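PDB 6CCA: DisA protein from Sorangium cellulosum, which probably methylates the alpha-carbon of a polyketide intermediate, with S-adenosylmethionine as the likely donor, to build gem-dimethyl groups on the disorazol assembly line. Local coordinates for residues R49-H54 with L390-G395; L61-E66 with V340-T345; F73-A78 with P133-V138. One frame throughout, in Å; residues are numbered along the deposited sequence.

Contact 1: residues R49-H54 with L390-G395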
loop_
_atom_site.group_PDB
_atom_site.type_symbol
_atom_site.label_atom_id
_atom_site.label_comp_id
_atom_site.label_asym_id
_atom_site.label_seq_id
_atom_site.Cartn_x
_atom_site.Cartn_y
_atom_site.Cartn_z
ATOM N N ARG A 49 14.077 13.234 -10.508
ATOM C CA ARG A 49 15.083 13.885 -9.640
ATOM C C ARG A 49 14.460 14.554 -8.444
ATOM O O ARG A 49 14.994 14.454 -7.328
ATOM C CB ARG A 49 15.928 14.930 -10.373
ATOM C CG ARG A 49 17.016 14.253 -11.136
ATOM C CD ARG A 49 18.167 15.196 -11.559
ATOM N NE ARG A 49 19.099 14.302 -12.224
ATOM C CZ ARG A 49 19.967 14.620 -13.200
ATOM N NH1 ARG A 49 20.115 15.866 -13.653
ATOM N NH2 ARG A 49 20.717 13.645 -13.711
ATOM N N GLU A 50 13.392 15.263 -8.682
ATOM C CA GLU A 50 12.630 15.924 -7.628
ATOM C C GLU A 50 12.140 14.912 -6.551
ATOM O O GLU A 50 12.266 15.205 -5.361
ATOM C CB GLU A 50 11.486 16.715 -8.186
ATOM C CG GLU A 50 10.532 17.334 -7.177
ATOM C CD GLU A 50 11.158 18.484 -6.357
ATOM O OE1 GLU A 50 12.187 19.006 -6.846
ATOM O OE2 GLU A 50 10.632 18.842 -5.255
ATOM N N LEU A 51 11.575 13.791 -6.980
ATOM C CA LEU A 51 11.177 12.743 -6.007
ATOM C C LEU A 51 12.396 12.239 -5.226
ATOM O O LEU A 51 12.331 12.063 -4.003
ATOM C CB LEU A 51 10.503 11.569 -6.737
ATOM C CG LEU A 51 10.218 10.330 -5.887
ATOM C CD1 LEU A 51 9.105 10.711 -4.895
ATOM C CD2 LEU A 51 9.840 9.178 -6.817
ATOM N N LEU A 52 13.543 12.066 -5.892
ATOM C CA LEU A 52 14.708 11.512 -5.252
ATOM C C LEU A 52 15.317 12.443 -4.232
ATOM O O LEU A 52 16.105 11.959 -3.414
ATOM C CB LEU A 52 15.814 11.067 -6.267
ATOM C CG LEU A 52 15.432 9.772 -7.001
ATOM C CD1 LEU A 52 16.328 9.473 -8.223
ATOM C CD2 LEU A 52 15.468 8.612 -6.045
ATOM N N THR A 53 14.963 13.720 -4.301
ATOM C CA THR A 53 15.451 14.677 -3.254
ATOM C C THR A 53 14.973 14.269 -1.878
ATOM O O THR A 53 15.559 14.628 -0.853
ATOM C CB THR A 53 15.131 16.135 -3.454
ATOM O OG1 THR A 53 13.730 16.430 -3.410
ATOM C CG2 THR A 53 15.725 16.633 -4.773
ATOM N N HIS A 54 13.902 13.493 -1.857
ATOM C CA HIS A 54 13.377 13.026 -0.561
ATOM C C HIS A 54 14.020 11.751 0.010
ATOM O O HIS A 54 13.736 11.411 1.131
ATOM C CB HIS A 54 11.858 12.849 -0.716
ATOM C CG HIS A 54 11.204 14.104 -1.116
ATOM N ND1 HIS A 54 11.208 15.209 -0.319
ATOM C CD2 HIS A 54 10.556 14.462 -2.254
ATOM C CE1 HIS A 54 10.575 16.198 -0.924
ATOM N NE2 HIS A 54 10.175 15.770 -2.100
ATOM N N LEU A 390 6.687 1.582 -13.350
ATOM C CA LEU A 390 7.240 2.824 -13.909
ATOM C C LEU A 390 8.692 3.010 -13.397
ATOM O O LEU A 390 9.074 2.423 -12.387
ATOM C CB LEU A 390 6.345 3.988 -13.630
ATOM C CG LEU A 390 4.998 3.910 -14.340
ATOM C CD1 LEU A 390 4.150 5.071 -13.933
ATOM C CD2 LEU A 390 5.216 3.863 -15.863
ATOM N N GLN A 391 9.503 3.760 -14.135
ATOM C CA GLN A 391 10.933 3.878 -13.807
ATOM C C GLN A 391 11.134 5.128 -12.987
ATOM O O GLN A 391 10.606 6.179 -13.317
ATOM C CB GLN A 391 11.761 3.986 -15.132
ATOM C CG GLN A 391 11.611 2.794 -16.004
ATOM C CD GLN A 391 12.355 2.993 -17.333
ATOM O OE1 GLN A 391 11.739 3.238 -18.414
ATOM N NE2 GLN A 391 13.689 2.942 -17.257
ATOM N N HIS A 392 11.921 5.016 -11.924
ATOM C CA HIS A 392 12.267 6.127 -11.057
ATOM C C HIS A 392 13.720 6.091 -10.710
ATOM O O HIS A 392 14.120 5.965 -9.548
ATOM C CB HIS A 392 11.407 6.119 -9.774
ATOM C CG HIS A 392 9.986 6.468 -10.040
ATOM N ND1 HIS A 392 9.076 5.517 -10.423
ATOM C CD2 HIS A 392 9.327 7.637 -10.031
ATOM C CE1 HIS A 392 7.912 6.097 -10.642
ATOM N NE2 HIS A 392 8.034 7.380 -10.402
ATOM N N SER A 393 14.556 6.181 -11.748
ATOM C CA SER A 393 16.025 6.080 -11.500
ATOM C C SER A 393 16.827 7.171 -12.191
ATOM O O SER A 393 16.448 7.682 -13.256
ATOM C CB SER A 393 16.556 4.671 -11.856
ATOM O OG SER A 393 16.218 4.366 -13.169
ATOM N N ASP A 394 17.876 7.594 -11.500
ATOM C CA ASP A 394 18.731 8.659 -11.992
ATOM C C ASP A 394 20.169 8.239 -11.689
ATOM O O ASP A 394 20.652 8.406 -10.538
ATOM C CB ASP A 394 18.422 9.902 -11.218
ATOM C CG ASP A 394 19.389 11.034 -11.506
ATOM O OD1 ASP A 394 19.914 11.084 -12.624
ATOM O OD2 ASP A 394 19.595 11.916 -10.636
ATOM N N GLY A 395 20.798 7.624 -12.694
ATOM C CA GLY A 395 22.100 7.020 -12.521
ATOM C C GLY A 395 22.108 5.888 -11.516
ATOM O O GLY A 395 21.337 4.919 -11.663
#
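Arg49 and Asp394 supply the ionic part of this contact, a two-pronged salt bridge made side-on to the guanidinium. NH2 of Arg49 gives the straighter bond, reaching OD1 of Asp394 at 2.9 Å with an angle of 163° at the hydrogen; the acceptor lies in the guanidinium plane and is approached on the syn side of the carboxylate, somewhat out of its plane. NE of Arg49 holds the other oxygen, OD2 of Asp394, also at 2.9 Å, but from well above the carboxylate plane. The planes of the two groups stand 47° apart, so the pair is not coplanar. An arginine chain extended from CG to NE carries the charge out from the flank of helix 45-52 to an aspartate with CG opposite its own backbone N (chi1 172°).

The apolar part lies beside it. CD1 of Leu52 rests on CB of Asp394 at 3.7 Å, and CD2 of Leu51 reaches CD2 of His392 at 3.6 Å, meeting that ring at a slant. The imidazole has a polar partner as well: its NE2 is hydrogen-bonded to NE2 of His200 in helix 196-216.

Residues 390-395 follow strand 387-389 and include the first strand of the small hairpin 393-394/397-398, before the chain returns as strand 402-409. Such an antiparallel return is the hallmark of the Rossmann-like class I methyltransferase sheet, whose edge connection is here docked against helix 45-52.

Contact 2: residues L61-E66 with V340-T345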
loop_
_atom_site.group_PDB
_atom_site.type_symbol
_atom_site.label_atom_id
_atom_site.label_comp_id
_atom_site.label_asym_id
_atom_site.label_seq_id
_atom_site.Cartn_x
_atom_site.Cartn_y
_atom_site.Cartn_z
ATOM N N LEU A 61 14.169 8.320 8.237
ATOM C CA LEU A 61 12.946 7.714 8.804
ATOM C C LEU A 61 13.149 6.242 9.136
ATOM O O LEU A 61 12.668 5.764 10.156
ATOM C CB LEU A 61 11.761 8.010 7.866
ATOM C CG LEU A 61 10.417 7.456 8.291
ATOM C CD1 LEU A 61 9.929 8.124 9.535
ATOM C CD2 LEU A 61 9.414 7.631 7.215
ATOM N N GLU A 62 13.872 5.528 8.300
ATOM C CA GLU A 62 14.131 4.120 8.545
ATOM C C GLU A 62 14.975 3.892 9.806
ATOM O O GLU A 62 14.689 3.050 10.599
ATOM C CB GLU A 62 14.842 3.467 7.358
ATOM C CG GLU A 62 13.916 2.940 6.308
ATOM C CD GLU A 62 13.520 1.478 6.553
ATOM O OE1 GLU A 62 14.255 0.527 6.239
ATOM O OE2 GLU A 62 12.499 1.321 7.078
ATOM N N ARG A 63 16.037 4.656 9.933
ATOM C CA ARG A 63 16.913 4.552 11.075
ATOM C C ARG A 63 16.165 4.938 12.363
ATOM O O ARG A 63 16.252 4.280 13.322
ATOM C CB ARG A 63 18.167 5.393 10.891
ATOM C CG ARG A 63 19.133 4.921 9.805
ATOM C CD ARG A 63 19.258 3.398 9.631
ATOM N NE ARG A 63 18.720 3.033 8.321
ATOM C CZ ARG A 63 18.189 1.873 7.964
ATOM N NH1 ARG A 63 18.126 0.836 8.747
ATOM N NH2 ARG A 63 17.688 1.788 6.764
ATOM N N PHE A 64 15.421 6.007 12.307
ATOM C CA PHE A 64 14.580 6.401 13.409
ATOM C C PHE A 64 13.638 5.271 13.855
ATOM O O PHE A 64 13.477 5.031 15.012
ATOM C CB PHE A 64 13.833 7.663 13.027
ATOM C CG PHE A 64 12.769 8.080 13.998
ATOM C CD1 PHE A 64 13.097 8.602 15.218
ATOM C CD2 PHE A 64 11.451 8.005 13.657
ATOM C CE1 PHE A 64 12.139 8.988 16.091
ATOM C CE2 PHE A 64 10.474 8.410 14.530
ATOM C CZ PHE A 64 10.829 8.913 15.748
ATOM N N SER A 65 13.031 4.589 12.893
ATOM C CA SER A 65 12.125 3.508 13.225
ATOM C C SER A 65 12.843 2.428 14.039
ATOM O O SER A 65 12.284 1.876 14.954
ATOM C CB SER A 65 11.513 2.918 11.941
ATOM O OG SER A 65 10.758 3.904 11.245
ATOM N N GLU A 66 14.084 2.120 13.681
ATOM C CA GLU A 66 14.877 1.152 14.412
ATOM C C GLU A 66 15.079 1.555 15.883
ATOM O O GLU A 66 14.882 0.743 16.785
ATOM C CB GLU A 66 16.246 1.022 13.737
ATOM C CG GLU A 66 16.155 0.347 12.394
ATOM C CD GLU A 66 17.435 0.464 11.580
ATOM O OE1 GLU A 66 18.346 1.227 11.917
ATOM O OE2 GLU A 66 17.491 -0.265 10.600
ATOM N N VAL A 340 9.737 -3.392 2.172
ATOM C CA VAL A 340 9.173 -3.625 3.470
ATOM C C VAL A 340 9.843 -2.617 4.442
ATOM O O VAL A 340 10.598 -2.997 5.324
ATOM C CB VAL A 340 9.448 -5.029 4.009
ATOM C CG1 VAL A 340 8.587 -5.238 5.230
ATOM C CG2 VAL A 340 9.024 -6.120 3.023
ATOM N N VAL A 341 9.616 -1.348 4.253
ATOM C CA VAL A 341 10.183 -0.323 5.174
ATOM C C VAL A 341 9.682 -0.464 6.629
ATOM O O VAL A 341 8.525 -0.869 6.902
ATOM C CB VAL A 341 9.945 1.107 4.610
ATOM C CG1 VAL A 341 10.650 1.230 3.269
ATOM C CG2 VAL A 341 8.464 1.430 4.451
ATOM N N HIS A 342 10.572 -0.091 7.587
ATOM C CA HIS A 342 10.271 -0.262 9.003
ATOM C C HIS A 342 9.067 0.590 9.406
ATOM O O HIS A 342 8.250 0.203 10.252
ATOM C CB HIS A 342 11.474 0.136 9.835
ATOM C CG HIS A 342 12.698 -0.666 9.545
ATOM N ND1 HIS A 342 12.664 -1.994 9.143
ATOM C CD2 HIS A 342 14.012 -0.338 9.645
ATOM C CE1 HIS A 342 13.894 -2.420 8.946
ATOM N NE2 HIS A 342 14.726 -1.441 9.258
ATOM N N PHE A 343 8.913 1.717 8.743
ATOM C CA PHE A 343 7.762 2.566 8.976
ATOM C C PHE A 343 6.493 1.819 8.821
ATOM O O PHE A 343 5.538 1.967 9.580
ATOM C CB PHE A 343 7.751 3.772 7.998
ATOM C CG PHE A 343 6.388 4.438 7.946
ATOM C CD1 PHE A 343 5.966 5.243 9.009
ATOM C CD2 PHE A 343 5.504 4.175 6.928
ATOM C CE1 PHE A 343 4.678 5.834 9.045
ATOM C CE2 PHE A 343 4.207 4.705 6.939
ATOM C CZ PHE A 343 3.793 5.565 7.996
ATOM N N LEU A 344 6.391 1.031 7.754
ATOM C CA LEU A 344 5.206 0.222 7.538
ATOM C C LEU A 344 5.058 -0.921 8.521
ATOM O O LEU A 344 3.944 -1.212 9.038
ATOM C CB LEU A 344 5.210 -0.351 6.095
ATOM C CG LEU A 344 5.027 0.737 5.024
ATOM C CD1 LEU A 344 5.153 0.043 3.651
ATOM C CD2 LEU A 344 3.677 1.432 5.124
ATOM N N THR A 345 6.149 -1.653 8.752
ATOM C CA THR A 345 6.064 -2.747 9.709
ATOM C C THR A 345 5.493 -2.274 11.055
ATOM O O THR A 345 4.637 -2.921 11.639
ATOM C CB THR A 345 7.424 -3.447 9.927
ATOM O OG1 THR A 345 7.875 -4.026 8.674
ATOM C CG2 THR A 345 7.279 -4.544 11.025
HETATM O O HOH W 1 11.046 3.270 7.329
HETATM O O HOH W 2 13.391 -2.510 5.497
#
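Glu62 meets the first turn of helix 342-346 with its carboxylate, placing an acceptor where the leading amides of a helix lack partners within it. The Glu62 chain, bent at chi2 (-90°), brings this group across to the His342 side. OE2 of Glu62 accepts from the backbone N of His342, modelled at a very short 2.4 Å. Water 1 accepts from N of Phe343 at 3.0 Å and donates to OE2 of Glu62; that approach is modelled just as short, so the position of OE2 is uncertain. The other oxygen, OE1 of Glu62, receives a hydrogen from water 2 at 3.2 Å, and this water also donates to O of Val340, the carbonyl before the N-cap residue Val341. A negative charge at this helix end would probably be favourable.

His342 fits as a knob among Glu62, Arg63, Ser65 and Glu66. OE1 of Glu62 lies over one ring face, 3.5 Å above it and toward the rim, while OE2 of Glu66 stands near the plane at the edge, a weak and uncertain partner for NE2. CB of Ser65 packs on CB of His342 at 3.5 Å. The Ser65 hydroxyl turns back to its own helix, donating to O of Leu61 at 2.9 Å, from the face opposite that used by the Ser65 amide.

CD2 of Leu61 lies 4.3 Å from CB of Phe343. Helix 152-163 borders this apolar pair, Tyr154 meeting Phe343 edge-to-face, while Ile111 of helix 102-114 packs on His342.

Contact 3: residues F73-A78 with P133-V138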
loop_
_atom_site.group_PDB
_atom_site.type_symbol
_atom_site.label_atom_id
_atom_site.label_comp_id
_atom_site.label_asym_id
_atom_site.label_seq_id
_atom_site.Cartn_x
_atom_site.Cartn_y
_atom_site.Cartn_z
ATOM N N PHE A 73 10.576 -1.536 23.220
ATOM C CA PHE A 73 10.993 -2.644 24.125
ATOM C C PHE A 73 11.487 -2.163 25.513
ATOM O O PHE A 73 11.105 -2.761 26.557
ATOM C CB PHE A 73 12.031 -3.524 23.445
ATOM C CG PHE A 73 11.454 -4.474 22.431
ATOM C CD1 PHE A 73 10.907 -5.692 22.832
ATOM C CD2 PHE A 73 11.491 -4.174 21.100
ATOM C CE1 PHE A 73 10.387 -6.590 21.906
ATOM C CE2 PHE A 73 10.986 -5.056 20.153
ATOM C CZ PHE A 73 10.447 -6.269 20.537
ATOM N N GLN A 74 12.334 -1.129 25.544
ATOM C CA GLN A 74 12.854 -0.619 26.801
ATOM C C GLN A 74 11.745 -0.120 27.679
ATOM O O GLN A 74 11.724 -0.424 28.906
ATOM C CB GLN A 74 13.865 0.480 26.601
ATOM C CG GLN A 74 15.086 -0.026 25.882
ATOM C CD GLN A 74 16.140 0.978 25.670
ATOM O OE1 GLN A 74 15.903 2.206 25.660
ATOM N NE2 GLN A 74 17.366 0.481 25.480
ATOM N N ASP A 75 10.792 0.611 27.072
ATOM C CA ASP A 75 9.563 0.984 27.795
ATOM C C ASP A 75 8.818 -0.211 28.345
ATOM O O ASP A 75 8.157 -0.067 29.319
ATOM C CB ASP A 75 8.583 1.721 26.900
ATOM C CG ASP A 75 9.096 3.101 26.479
ATOM O OD1 ASP A 75 10.016 3.664 27.108
ATOM O OD2 ASP A 75 8.555 3.661 25.515
ATOM N N MET A 76 8.846 -1.357 27.683
ATOM C CA MET A 76 8.248 -2.559 28.231
ATOM C C MET A 76 9.173 -3.368 29.184
ATOM O O MET A 76 8.789 -4.463 29.596
ATOM C CB MET A 76 7.746 -3.427 27.104
ATOM C CG MET A 76 6.583 -2.824 26.329
ATOM S SD MET A 76 6.237 -3.649 24.788
ATOM C CE MET A 76 5.146 -4.912 25.354
ATOM N N GLY A 77 10.364 -2.859 29.492
ATOM C CA GLY A 77 11.318 -3.525 30.390
ATOM C C GLY A 77 12.165 -4.588 29.719
ATOM O O GLY A 77 12.552 -5.582 30.355
ATOM N N ALA A 78 12.423 -4.422 28.425
ATOM C CA ALA A 78 13.320 -5.308 27.701
ATOM C C ALA A 78 14.407 -4.553 26.979
ATOM O O ALA A 78 14.285 -3.361 26.557
ATOM C CB ALA A 78 12.536 -6.211 26.744
ATOM N N PRO A 133 20.243 3.620 26.655
ATOM C CA PRO A 133 18.883 4.118 26.938
ATOM C C PRO A 133 18.450 5.065 25.818
ATOM O O PRO A 133 19.107 6.046 25.525
ATOM C CB PRO A 133 19.022 4.834 28.316
ATOM C CG PRO A 133 20.305 4.196 28.907
ATOM C CD PRO A 133 21.183 4.165 27.675
ATOM N N LYS A 134 17.378 4.686 25.124
ATOM C CA LYS A 134 16.956 5.434 23.949
ATOM C C LYS A 134 15.896 6.525 24.209
ATOM O O LYS A 134 15.702 7.400 23.356
ATOM C CB LYS A 134 16.412 4.453 22.881
ATOM C CG LYS A 134 17.509 3.588 22.309
ATOM C CD LYS A 134 18.405 4.465 21.461
ATOM C CE LYS A 134 19.661 3.789 21.002
ATOM N NZ LYS A 134 20.414 4.630 19.992
ATOM N N LYS A 135 15.268 6.495 25.369
ATOM C CA LYS A 135 14.085 7.390 25.689
ATOM C C LYS A 135 14.257 8.843 25.228
ATOM O O LYS A 135 13.453 9.388 24.428
ATOM C CB LYS A 135 13.819 7.355 27.217
ATOM C CG LYS A 135 12.553 8.078 27.709
ATOM C CD LYS A 135 11.327 7.171 27.677
ATOM C CE LYS A 135 10.039 7.942 27.907
ATOM N NZ LYS A 135 8.825 7.122 27.619
ATOM N N HIS A 136 15.322 9.496 25.694
ATOM C CA HIS A 136 15.496 10.898 25.405
ATOM C C HIS A 136 15.951 11.132 23.977
ATOM O O HIS A 136 15.481 12.070 23.315
ATOM C CB HIS A 136 16.423 11.562 26.470
ATOM C CG HIS A 136 15.851 11.455 27.871
ATOM N ND1 HIS A 136 16.474 10.752 28.886
ATOM C CD2 HIS A 136 14.665 11.879 28.389
ATOM C CE1 HIS A 136 15.716 10.765 29.969
ATOM N NE2 HIS A 136 14.615 11.449 29.698
ATOM N N GLU A 137 16.865 10.313 23.514
ATOM C CA GLU A 137 17.398 10.405 22.167
ATOM C C GLU A 137 16.282 10.379 21.111
ATOM O O GLU A 137 16.265 11.197 20.180
ATOM C CB GLU A 137 18.294 9.217 21.850
ATOM C CG GLU A 137 19.787 9.401 21.973
ATOM C CD GLU A 137 20.478 8.024 21.836
ATOM O OE1 GLU A 137 20.284 7.366 20.782
ATOM O OE2 GLU A 137 21.126 7.561 22.809
ATOM N N VAL A 138 15.435 9.394 21.229
ATOM C CA VAL A 138 14.339 9.230 20.218
ATOM C C VAL A 138 13.353 10.355 20.224
ATOM O O VAL A 138 12.904 10.782 19.161
ATOM C CB VAL A 138 13.616 7.838 20.215
ATOM C CG1 VAL A 138 14.635 6.743 20.000
ATOM C CG2 VAL A 138 12.721 7.613 21.447
HETATM O O HOH W 3 14.801 4.121 27.061
#
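A Schellman motif ends helix 55-75 at Gly77, and just before it Gln74 and Asp75 face Lys134 and Lys135 where the chain enters helix 135-146. In the motif, N of Ala78 returns to O of Phe73 and N of Gly77 to O of Gln74, both at 2.8 Å, with the positive phi of Gly77 (83°) turning the chain away from the helix.

The principal link is the Gln74 amide. OE1 of Gln74 accepts from the backbone N of Lys134 at 2.9 Å, a nearly straight bond (170°) that arrives in the carbonyl plane on a lone pair. Water 3 donates to the same oxygen, OE1 of Gln74, and accepts from N of Lys135 at 3.0 Å, so one side chain serves two successive amides, one directly and one by relay. NE2 of Gln74 donates to the carbonyls of Thr132 and Phe79, which settles which end of the amide is oxygen and holds its rotation. Extended beyond CG (chi2 -179°), the side chain bridges the gap between the backbones.

Beside it, NZ of Lys135 lies 3.7 Å from OD1 of Asp75, a long salt bridge between side chains that cross at about a right angle. Tyr162 of helix 152-163 hydrogen-bonds this ammonium and, weakly, OD2 of Asp75. Lys134 is turned elsewhere: its NZ pairs with OE1 of Glu137 at 2.9 Å and with the hydroxyl of Tyr117.

Inward from this surface site, the Lys134 side chain touches Leu70 and Cys71 of helix 55-75, while Phe73 packs against helices 88-95 and 102-114.

How the contacts relate
From the N terminus, helix 45-52 comes first, and contact 1 closes the longest loop by joining it to the chain near the C terminus, beside the last strands of the methyltransferase sheet. Helix 55-75 follows and supplies both remaining contacts. Its 61-66 part meets 340-345, just beyond sheet strand 330-337, and its end meets 133-138, closing the short loop of contact 3. The loops nest without crossing: contact 3 within contact 2, and contact 2 within contact 1. Contacts 2 and 3, with centres about 17 Å apart, touch through Phe64 and Val138. Together, contacts 1 and 2 tie the N-terminal helices to the sheet domain, whereas contact 3 joins the end of helix 55-75 to the chain entering helix 135-146.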